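Local coordinates for enoyl-CoA hydratase (Mycobacterium avium subsp. paratuberculosis, PDB 4LK5), which probably catalyses the reversible addition of water to the double bond of enoyl-CoA thioesters, at residues C[131-136]-C[153-158]; C[63-68]-C[118-123]; C[39-44]-C[78-83]; C[170-175]-C[266-271]. All coordinates share one frame; numbering follows the deposited sequence.

Contact 1. Residues C[131-136]-C[153-158]; sequences PVVAVV and VVLASE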
# COMPACT_ATOMS: atom_id res chain seq x y z
N PRO C 131 19.60 -8.07 7.21
CA PRO C 131 18.39 -8.64 6.62
C PRO C 131 17.85 -9.74 7.51
O PRO C 131 18.63 -10.55 8.01
CB PRO C 131 18.90 -9.21 5.30
CG PRO C 131 20.01 -8.29 4.93
CD PRO C 131 20.70 -8.01 6.24
N VAL C 132 16.55 -9.73 7.75
CA VAL C 132 15.89 -10.76 8.53
C VAL C 132 14.94 -11.54 7.64
O VAL C 132 14.06 -10.94 7.03
CB VAL C 132 15.12 -10.16 9.70
CG1 VAL C 132 14.37 -11.26 10.44
CG2 VAL C 132 16.06 -9.42 10.63
N VAL C 133 15.11 -12.86 7.57
CA VAL C 133 14.39 -13.69 6.62
C VAL C 133 13.42 -14.61 7.30
O VAL C 133 13.83 -15.35 8.16
CB VAL C 133 15.32 -14.61 5.83
CG1 VAL C 133 14.52 -15.33 4.73
CG2 VAL C 133 16.48 -13.85 5.23
N ALA C 134 12.15 -14.58 6.87
CA ALA C 134 11.14 -15.51 7.33
C ALA C 134 10.94 -16.65 6.35
O ALA C 134 10.65 -16.45 5.18
CB ALA C 134 9.82 -14.81 7.58
N VAL C 135 11.03 -17.86 6.87
CA VAL C 135 11.06 -19.07 6.09
C VAL C 135 9.80 -19.83 6.41
O VAL C 135 9.73 -20.49 7.42
CB VAL C 135 12.27 -19.93 6.52
CG1 VAL C 135 12.27 -21.25 5.76
CG2 VAL C 135 13.56 -19.17 6.29
N VAL C 136 8.81 -19.76 5.54
CA VAL C 136 7.48 -20.21 5.88
C VAL C 136 7.17 -21.50 5.09
O VAL C 136 6.82 -21.42 3.93
CB VAL C 136 6.49 -19.05 5.61
CG1 VAL C 136 5.08 -19.40 6.05
CG2 VAL C 136 6.93 -17.80 6.37
N VAL C 153 12.25 -10.15 4.33
CA VAL C 153 12.11 -11.04 3.22
C VAL C 153 11.24 -12.17 3.73
O VAL C 153 11.49 -12.69 4.82
CB VAL C 153 13.51 -11.54 2.80
CG1 VAL C 153 13.40 -12.71 1.84
CG2 VAL C 153 14.29 -10.41 2.18
N VAL C 154 10.22 -12.53 2.97
CA VAL C 154 9.39 -13.66 3.33
C VAL C 154 9.36 -14.68 2.20
O VAL C 154 8.83 -14.42 1.14
CB VAL C 154 7.98 -13.20 3.72
CG1 VAL C 154 7.14 -14.34 4.27
CG2 VAL C 154 8.07 -12.10 4.74
N LEU C 155 9.96 -15.84 2.45
CA LEU C 155 10.00 -16.95 1.51
C LEU C 155 8.98 -17.99 1.94
O LEU C 155 8.99 -18.45 3.06
CB LEU C 155 11.39 -17.58 1.51
CG LEU C 155 12.55 -16.93 0.72
CD1 LEU C 155 12.32 -15.52 0.28
CD2 LEU C 155 13.84 -17.04 1.48
N ALA C 156 8.08 -18.32 1.03
CA ALA C 156 7.04 -19.28 1.28
C ALA C 156 7.11 -20.51 0.34
O ALA C 156 7.52 -20.42 -0.82
CB ALA C 156 5.70 -18.60 1.15
N SER C 157 6.75 -21.66 0.91
CA SER C 157 6.43 -22.88 0.18
C SER C 157 5.03 -22.79 -0.44
O SER C 157 4.13 -22.13 0.11
CB SER C 157 6.43 -24.07 1.14
OG SER C 157 5.81 -25.20 0.55
N GLU C 158 4.83 -23.50 -1.54
CA GLU C 158 3.47 -23.63 -2.05
C GLU C 158 2.55 -24.28 -1.02
O GLU C 158 1.35 -24.08 -1.07
CB GLU C 158 3.44 -24.35 -3.41
CG GLU C 158 3.96 -23.44 -4.50
CD GLU C 158 3.61 -23.87 -5.91
OE1 GLU C 158 3.96 -25.01 -6.27
OE2 GLU C 158 3.03 -23.03 -6.64
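The backbones of Ala134 and Val136 bond to Val153, Leu155 and Ser157 across two strands running side by side. Ala134 N donates to Val153 O at 2.9 Å, and Ala134 O accepts Leu155 N at the same 2.9 Å. One step on, Val136 N reaches Leu155 O at 2.8 Å and Val136 O takes Ser157 N at 3.0 Å. These four bonds are nearly straight, whereas the leading one, from Val153 N to Val132 O, is weak at 3.3 Å. On one face of the sheet Val133 CG1 lies 3.7 Å from Leu155 CD2, and the same methyl also meets Val153 CG1. Val133 carries CG1 anti to its backbone N (chi1 -173°), which brings it to this junction. On the other face Val136 CG2 packs 4.1 Å from Val154 CG1, beside the small Ala134. The strands are adjacent and parallel in the mixed sheet of the crotonase-like fold; the crossover between them includes strand 139-141 of the second sheet and then helix 143-150. Further out, helix 217-233 covers the Val133 and Leu155 face through Leu231 and Val227, while Ile188 of a second subunit packs on Val154. Ser157 OG turns to the backbone N of Asn159, and Thr212 OG1 is bonded to Val154 N.

Contact 2. Residues C[63-68]-C[118-123]; sequences VITGIA and INRLVR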
# COMPACT_ATOMS: atom_id res chain seq x y z
N VAL C 63 9.15 -18.82 25.40
CA VAL C 63 9.65 -18.88 24.02
C VAL C 63 9.58 -17.56 23.26
O VAL C 63 10.53 -17.21 22.54
CB VAL C 63 8.93 -20.00 23.23
CG1 VAL C 63 8.91 -19.72 21.74
CG2 VAL C 63 9.62 -21.33 23.49
N ILE C 64 8.47 -16.83 23.39
CA ILE C 64 8.35 -15.49 22.82
C ILE C 64 9.47 -14.64 23.41
O ILE C 64 10.13 -13.91 22.67
CB ILE C 64 6.97 -14.85 23.11
CG1 ILE C 64 5.89 -15.42 22.19
CG2 ILE C 64 6.97 -13.35 22.87
CD1 ILE C 64 4.48 -15.26 22.74
N THR C 65 9.65 -14.70 24.73
CA THR C 65 10.77 -14.00 25.39
C THR C 65 12.13 -14.38 24.80
O THR C 65 13.03 -13.55 24.73
CB THR C 65 10.76 -14.26 26.92
OG1 THR C 65 9.55 -13.71 27.48
CG2 THR C 65 12.04 -13.64 27.64
N GLY C 66 12.23 -15.61 24.31
CA GLY C 66 13.49 -16.11 23.78
C GLY C 66 13.87 -15.53 22.44
O GLY C 66 15.01 -15.11 22.23
N ILE C 67 12.90 -15.52 21.51
CA ILE C 67 13.08 -14.97 20.16
C ILE C 67 13.37 -13.48 20.30
O ILE C 67 14.31 -12.96 19.72
CB ILE C 67 11.79 -15.17 19.31
CG1 ILE C 67 11.47 -16.65 19.11
CG2 ILE C 67 11.88 -14.49 17.95
CD1 ILE C 67 10.00 -16.91 19.21
N ALA C 68 12.57 -12.81 21.12
CA ALA C 68 12.84 -11.43 21.43
C ALA C 68 14.29 -11.25 21.88
O ALA C 68 15.00 -10.45 21.28
CB ALA C 68 11.85 -10.90 22.46
N ILE C 118 5.57 -9.83 22.86
CA ILE C 118 5.28 -9.84 21.43
C ILE C 118 5.84 -8.54 20.88
O ILE C 118 6.56 -8.52 19.86
CB ILE C 118 3.79 -9.79 21.10
CG1 ILE C 118 3.01 -10.99 21.63
CG2 ILE C 118 3.59 -9.68 19.59
CD1 ILE C 118 3.55 -12.31 21.20
N ASN C 119 5.49 -7.44 21.56
CA ASN C 119 5.88 -6.12 21.10
C ASN C 119 7.40 -6.01 21.08
O ASN C 119 7.97 -5.57 20.09
CB ASN C 119 5.20 -5.01 21.93
CG ASN C 119 3.68 -4.94 21.67
OD1 ASN C 119 3.14 -5.67 20.84
ND2 ASN C 119 3.00 -4.05 22.38
N ARG C 120 8.05 -6.45 22.14
CA ARG C 120 9.51 -6.46 22.19
C ARG C 120 10.06 -7.21 21.00
O ARG C 120 10.96 -6.74 20.34
CB ARG C 120 10.04 -7.17 23.45
CG ARG C 120 10.65 -6.30 24.52
CD ARG C 120 11.09 -7.14 25.73
NE ARG C 120 12.45 -7.57 25.50
CZ ARG C 120 12.93 -8.81 25.58
NH1 ARG C 120 12.20 -9.87 26.00
NH2 ARG C 120 14.22 -8.95 25.27
N LEU C 121 9.54 -8.39 20.75
CA LEU C 121 10.02 -9.21 19.65
C LEU C 121 9.93 -8.43 18.33
O LEU C 121 10.94 -8.21 17.65
CB LEU C 121 9.23 -10.51 19.57
CG LEU C 121 9.25 -11.35 18.29
CD1 LEU C 121 10.59 -11.37 17.61
CD2 LEU C 121 8.81 -12.76 18.64
N VAL C 122 8.72 -7.96 18.03
CA VAL C 122 8.45 -7.24 16.80
C VAL C 122 9.36 -6.03 16.62
O VAL C 122 9.97 -5.85 15.55
CB VAL C 122 6.94 -6.89 16.71
CG1 VAL C 122 6.72 -5.80 15.73
CG2 VAL C 122 6.17 -8.12 16.28
N ARG C 123 9.52 -5.23 17.67
CA ARG C 123 10.48 -4.10 17.60
C ARG C 123 11.88 -4.57 17.36
O ARG C 123 12.65 -3.85 16.75
CB ARG C 123 10.55 -3.29 18.88
CG ARG C 123 9.28 -2.53 19.18
CD ARG C 123 9.46 -1.44 20.19
NE ARG C 123 8.14 -1.07 20.67
CZ ARG C 123 7.54 -1.54 21.77
NH1 ARG C 123 8.14 -2.40 22.57
NH2 ARG C 123 6.32 -1.12 22.07
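The guanidinium of Arg120 has the methyl of Ala68 over one face, 3.6 Å above the plane and displaced toward the rim. Within that group NH1 is the atom nearest to Ala68 CB, at 3.7 Å, and the carbonyl O of Thr65 approaches it obliquely without bonding. This is the packing of two helices of the crotonase-like fold, 61-76 and 113-127, which run in nearly the same direction with their short segments 24° apart and 8.4 Å between axes. The CB of Arg120 already starts toward helix 61-76, and the bend of the chain at chi3 (89°) turns the head so that one face lies over Ala68 CB. Charge holds it there: NH2 forms salt bridges with Asp69 and Glu72, and NH1 with Glu117, whose carboxylate also bonds Thr65 OG1. The three carboxylates probably balance the charge of the guanidinium and hold its orientation.

Beneath this polar rim the contact is aliphatic. Ala68 and Leu121 bring the backbones closest, their CA atoms only 4.0 Å apart, and Ala68 CB rests 3.9 Å from Leu121 CB. Leu121 sends CG anti to its backbone N (chi1 162°), and its two methyls spread over the branch of Ile67. Helix 143-150 adds Ile147 against Leu121 and Val143 against Ile118. Further toward the N-terminal ends of the segments, Ile64 and Ile118 lie aslant to each other. Although the CB of Ile118 is directed away from the other helix, its chain curls back, and Ile118 CD1 ends 3.5 Å from Ile64 CD1.

Contact 3. Residues C[39-44]-C[78-83]; sequences VTLSDG and PEVKVV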
# COMPACT_ATOMS: atom_id res chain seq x y z
N VAL C 39 18.52 -21.78 18.72
CA VAL C 39 19.23 -20.64 18.17
C VAL C 39 20.65 -21.06 17.82
O VAL C 39 21.30 -21.76 18.58
CB VAL C 39 19.34 -19.47 19.19
CG1 VAL C 39 20.04 -18.27 18.57
CG2 VAL C 39 17.96 -19.07 19.71
N THR C 40 21.14 -20.59 16.68
CA THR C 40 22.38 -21.04 16.08
C THR C 40 22.95 -19.91 15.26
O THR C 40 22.23 -19.22 14.53
CB THR C 40 22.09 -22.22 15.12
OG1 THR C 40 21.82 -23.40 15.88
CG2 THR C 40 23.25 -22.49 14.14
N LEU C 41 24.25 -19.71 15.36
CA LEU C 41 24.98 -18.87 14.45
C LEU C 41 25.86 -19.81 13.66
O LEU C 41 26.34 -20.81 14.19
CB LEU C 41 25.80 -17.85 15.22
CG LEU C 41 26.69 -16.92 14.39
CD1 LEU C 41 25.86 -16.16 13.36
CD2 LEU C 41 27.49 -15.95 15.27
N SER C 42 26.05 -19.52 12.38
CA SER C 42 26.93 -20.31 11.52
C SER C 42 28.02 -19.43 10.92
O SER C 42 28.70 -18.67 11.64
CB SER C 42 26.11 -20.96 10.42
OG SER C 42 26.96 -21.63 9.51
N ASP C 43 28.19 -19.53 9.61
CA ASP C 43 29.06 -18.63 8.90
C ASP C 43 28.28 -17.34 8.66
O ASP C 43 27.86 -17.07 7.54
CB ASP C 43 29.54 -19.27 7.58
CG ASP C 43 30.32 -20.60 7.78
OD1 ASP C 43 30.92 -20.83 8.86
OD2 ASP C 43 30.33 -21.42 6.85
N GLY C 44 28.07 -16.57 9.73
CA GLY C 44 27.34 -15.29 9.68
C GLY C 44 25.82 -15.38 9.59
O GLY C 44 25.15 -14.37 9.38
N PRO C 78 28.79 -8.75 15.96
CA PRO C 78 29.32 -8.35 14.65
C PRO C 78 29.50 -9.52 13.67
O PRO C 78 29.58 -9.29 12.46
CB PRO C 78 30.67 -7.72 14.99
CG PRO C 78 31.07 -8.32 16.31
CD PRO C 78 29.86 -8.95 16.96
N GLU C 79 29.52 -10.76 14.19
CA GLU C 79 29.52 -11.98 13.36
C GLU C 79 28.24 -12.25 12.56
O GLU C 79 28.25 -13.08 11.61
CB GLU C 79 29.82 -13.23 14.22
CG GLU C 79 31.25 -13.32 14.71
CD GLU C 79 32.21 -13.03 13.57
OE1 GLU C 79 32.31 -13.90 12.66
OE2 GLU C 79 32.80 -11.92 13.55
N VAL C 80 27.14 -11.59 12.94
CA VAL C 80 25.84 -11.83 12.32
C VAL C 80 25.74 -10.99 11.05
O VAL C 80 26.03 -9.79 11.07
CB VAL C 80 24.69 -11.53 13.31
CG1 VAL C 80 23.35 -11.43 12.60
CG2 VAL C 80 24.64 -12.61 14.39
N LYS C 81 25.38 -11.64 9.94
CA LYS C 81 25.13 -10.92 8.67
C LYS C 81 23.70 -11.09 8.15
O LYS C 81 23.17 -10.18 7.52
CB LYS C 81 26.10 -11.35 7.59
CG LYS C 81 27.57 -11.07 7.92
CD LYS C 81 28.06 -9.78 7.28
CE LYS C 81 29.58 -9.73 7.13
NZ LYS C 81 30.00 -8.82 6.02
N VAL C 82 23.09 -12.26 8.39
CA VAL C 82 21.72 -12.54 7.95
C VAL C 82 21.06 -13.28 9.07
O VAL C 82 21.76 -13.94 9.81
CB VAL C 82 21.68 -13.47 6.71
CG1 VAL C 82 20.25 -13.68 6.20
CG2 VAL C 82 22.55 -12.91 5.60
N VAL C 83 19.73 -13.17 9.17
CA VAL C 83 18.97 -13.79 10.24
C VAL C 83 17.77 -14.56 9.64
O VAL C 83 17.07 -14.06 8.77
CB VAL C 83 18.48 -12.69 11.23
CG1 VAL C 83 17.51 -13.26 12.27
CG2 VAL C 83 19.66 -12.01 11.92
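Gly44, at the tight turn of a beta hairpin on the rim of the crotonase-like sheet, docks on the backbone of Lys81 and Val82, where the chain enters strand 82-87, the parallel neighbour of strand 45-50. The hairpin links antiparallel strands 37-41 and 45-50, and the inverse gamma turn centred on Asp43 precedes Gly44, whose carbonyl points to the amides of Lys81 and Val82. That single oxygen, Gly44 O, accepts both: Lys81 N at 2.8 Å and Val82 N at 3.1 Å. The two donors arrive differently. Val82 N stands almost in line with the carbonyl bond, whereas Lys81 N comes in at a C=O...N angle of 136° and tilted out of the carbonyl plane. Gly44 has a left-handed backbone conformation (phi 77°), and its CA lies right against Glu79 O, at 3.1 Å in a CA-H...O contact, with little space beside it.

Side-chain packing centres on Leu41, whose CB is directed at the other segment. With CG anti to the backbone N (chi1 177°), its two methyls divide the work: Leu41 CD2 lies 3.7 Å from Glu79 CB, crossing that side chain at about a right angle, and Leu41 CD1 meets Val80 CG2 at 3.9 Å. Val80 is backed by Phe46 of strand 45-50 and by His130. Asp291 of a second subunit packs on Lys81. The polar hold is thus concentrated at Gly44 O: one oxygen shared by two successive amides satisfies both N-H groups at the point where strand 82-87 begins.

Contact 4. Residues C[170-175]-C[266-271]; sequences GLMPDG and SVLLKS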
# COMPACT_ATOMS: atom_id res chain seq x y z
N GLY C 170 -12.08 -14.28 19.32
CA GLY C 170 -12.48 -13.11 20.07
C GLY C 170 -11.34 -12.18 20.44
O GLY C 170 -11.43 -11.45 21.42
N LEU C 171 -10.26 -12.20 19.67
CA LEU C 171 -9.18 -11.23 19.82
C LEU C 171 -9.01 -10.28 18.61
O LEU C 171 -9.62 -10.44 17.57
CB LEU C 171 -7.88 -11.96 20.07
CG LEU C 171 -7.77 -12.78 21.36
CD1 LEU C 171 -6.37 -13.38 21.45
CD2 LEU C 171 -8.07 -11.97 22.61
N MSE C 172 -8.18 -9.26 18.80
CA MSE C 172 -7.79 -8.35 17.74
C MSE C 172 -6.40 -8.69 17.28
O MSE C 172 -5.68 -9.45 17.96
CB MSE C 172 -7.92 -6.92 18.26
CG MSE C 172 -6.66 -6.49 18.98
SE MSE C 172 -6.86 -4.73 19.77
CE MSE C 172 -6.38 -3.46 18.33
N PRO C 173 -5.97 -8.14 16.13
CA PRO C 173 -4.60 -8.43 15.69
C PRO C 173 -3.60 -7.83 16.61
O PRO C 173 -3.80 -6.74 17.08
CB PRO C 173 -4.50 -7.76 14.32
CG PRO C 173 -5.91 -7.53 13.84
CD PRO C 173 -6.83 -7.61 15.04
N ASP C 174 -2.54 -8.55 16.93
CA ASP C 174 -1.50 -7.94 17.74
C ASP C 174 -0.17 -8.18 17.03
O ASP C 174 -0.16 -8.61 15.88
CB ASP C 174 -1.57 -8.38 19.23
CG ASP C 174 -1.54 -9.89 19.43
OD1 ASP C 174 -0.74 -10.57 18.80
OD2 ASP C 174 -2.29 -10.41 20.26
N GLY C 175 0.94 -7.83 17.66
CA GLY C 175 2.25 -7.94 17.01
C GLY C 175 2.48 -6.98 15.84
O GLY C 175 3.29 -7.25 14.95
N SER C 266 -5.40 -6.36 26.03
CA SER C 266 -5.53 -6.41 27.51
C SER C 266 -6.99 -6.58 27.93
O SER C 266 -7.30 -7.44 28.74
CB SER C 266 -4.99 -5.15 28.14
OG SER C 266 -3.60 -5.08 27.95
N VAL C 267 -7.88 -5.77 27.35
CA VAL C 267 -9.32 -5.86 27.59
C VAL C 267 -9.92 -7.17 27.02
O VAL C 267 -10.68 -7.87 27.69
CB VAL C 267 -10.05 -4.59 27.03
CG1 VAL C 267 -11.58 -4.69 27.11
CG2 VAL C 267 -9.57 -3.36 27.78
N LEU C 268 -9.56 -7.51 25.79
CA LEU C 268 -10.16 -8.63 25.11
C LEU C 268 -9.75 -9.96 25.69
O LEU C 268 -10.54 -10.90 25.68
CB LEU C 268 -9.81 -8.60 23.62
CG LEU C 268 -10.43 -7.44 22.86
CD1 LEU C 268 -9.73 -7.32 21.53
CD2 LEU C 268 -11.94 -7.58 22.66
N LEU C 269 -8.52 -10.06 26.17
CA LEU C 269 -8.05 -11.32 26.73
C LEU C 269 -8.79 -11.65 28.06
O LEU C 269 -8.96 -12.80 28.38
CB LEU C 269 -6.55 -11.30 26.98
CG LEU C 269 -5.56 -11.78 25.91
CD1 LEU C 269 -4.12 -11.36 26.30
CD2 LEU C 269 -5.65 -13.29 25.67
N LYS C 270 -9.21 -10.65 28.81
CA LYS C 270 -9.87 -10.87 30.10
C LYS C 270 -11.39 -10.73 29.94
O LYS C 270 -12.08 -10.37 30.88
CB LYS C 270 -9.38 -9.82 31.10
CG LYS C 270 -7.88 -9.87 31.46
CD LYS C 270 -7.43 -8.73 32.40
CE LYS C 270 -8.09 -7.40 32.00
NZ LYS C 270 -7.64 -6.19 32.73
N SER C 271 -11.89 -11.00 28.74
CA SER C 271 -13.31 -10.87 28.42
C SER C 271 -13.94 -12.25 28.13
O SER C 271 -13.22 -13.21 27.84
CB SER C 271 -13.53 -9.92 27.24
OG SER C 271 -13.45 -8.55 27.63
O HOH W 1 -12.70 -11.17 23.99
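Leu171 and Leu268 slide past each other in opposite directions, with Leu171 CD2 lying 3.9 Å from Leu268 CB. Leu171 sets CG anti to its carbonyl carbon (chi1 -64°), and this swings the methyl end toward the helix although CB does not start out that way. The same CD2 continues to Leu269, whose CD2 it meets at 4.1 Å, so one methyl sits against two consecutive residues. Leu268, whose CB points toward the loop, sends its other end over the next loop residue: Leu268 CD1 is 3.8 Å from CB of Met172, which is present as selenomethionine. These two chains cross at about a right angle. The chain end of Met172 leads off from the contact, bent at chi3 (-86°), and Met172 packs on Thr242 of a third subunit.

Between 170-175 and 266-271 the polar link is a water. It donates to Gly170 O at 2.9 Å and to Leu268 O at 2.8 Å, tying the loop carbonyl to a carbonyl near the C-terminal end of the helix. In the turn that leaves this helix, Ser271 OG bonds back to Val267 O from above the carbonyl plane. Gln265 of the same helix anchors the loop twice, through Met172 N and through the carboxylate of Asp174.

In this crotonase-like fold the buried loop 170-175, which follows strand 161-163 and leads into helix 177-185, thus rests on the C-terminal end of helix 254-269, close to the interface with the third subunit. Phe274 of helix 272-282 flanks both Leu171 and Leu269, and Ala238 of the third subunit reaches Leu268.

Overall arrangement
Contacts 1 and 3 belong to one sheet: strand 82-87 lies beside strand 132-136, with Val133 N 2.6 Å from Val83 O and Pro131 O 3.1 Å from Val83 N, both probable hydrogen bonds. Their centres are about 17 Å apart. Contact 2, a helix pair, stands about 18 Å from the centres of both, and its segments interleave along the chain with those of contact 3. It touches contact 4 directly, where Ile118 CG2 meets Gly175 CA at 3.4 Å. Contact 4 lies farthest from the sheet rim, about 35 Å between centres from contact 3. A second subunit approaches contacts 1 and 3, a third contact 4, whereas contact 2 stays within its own chain.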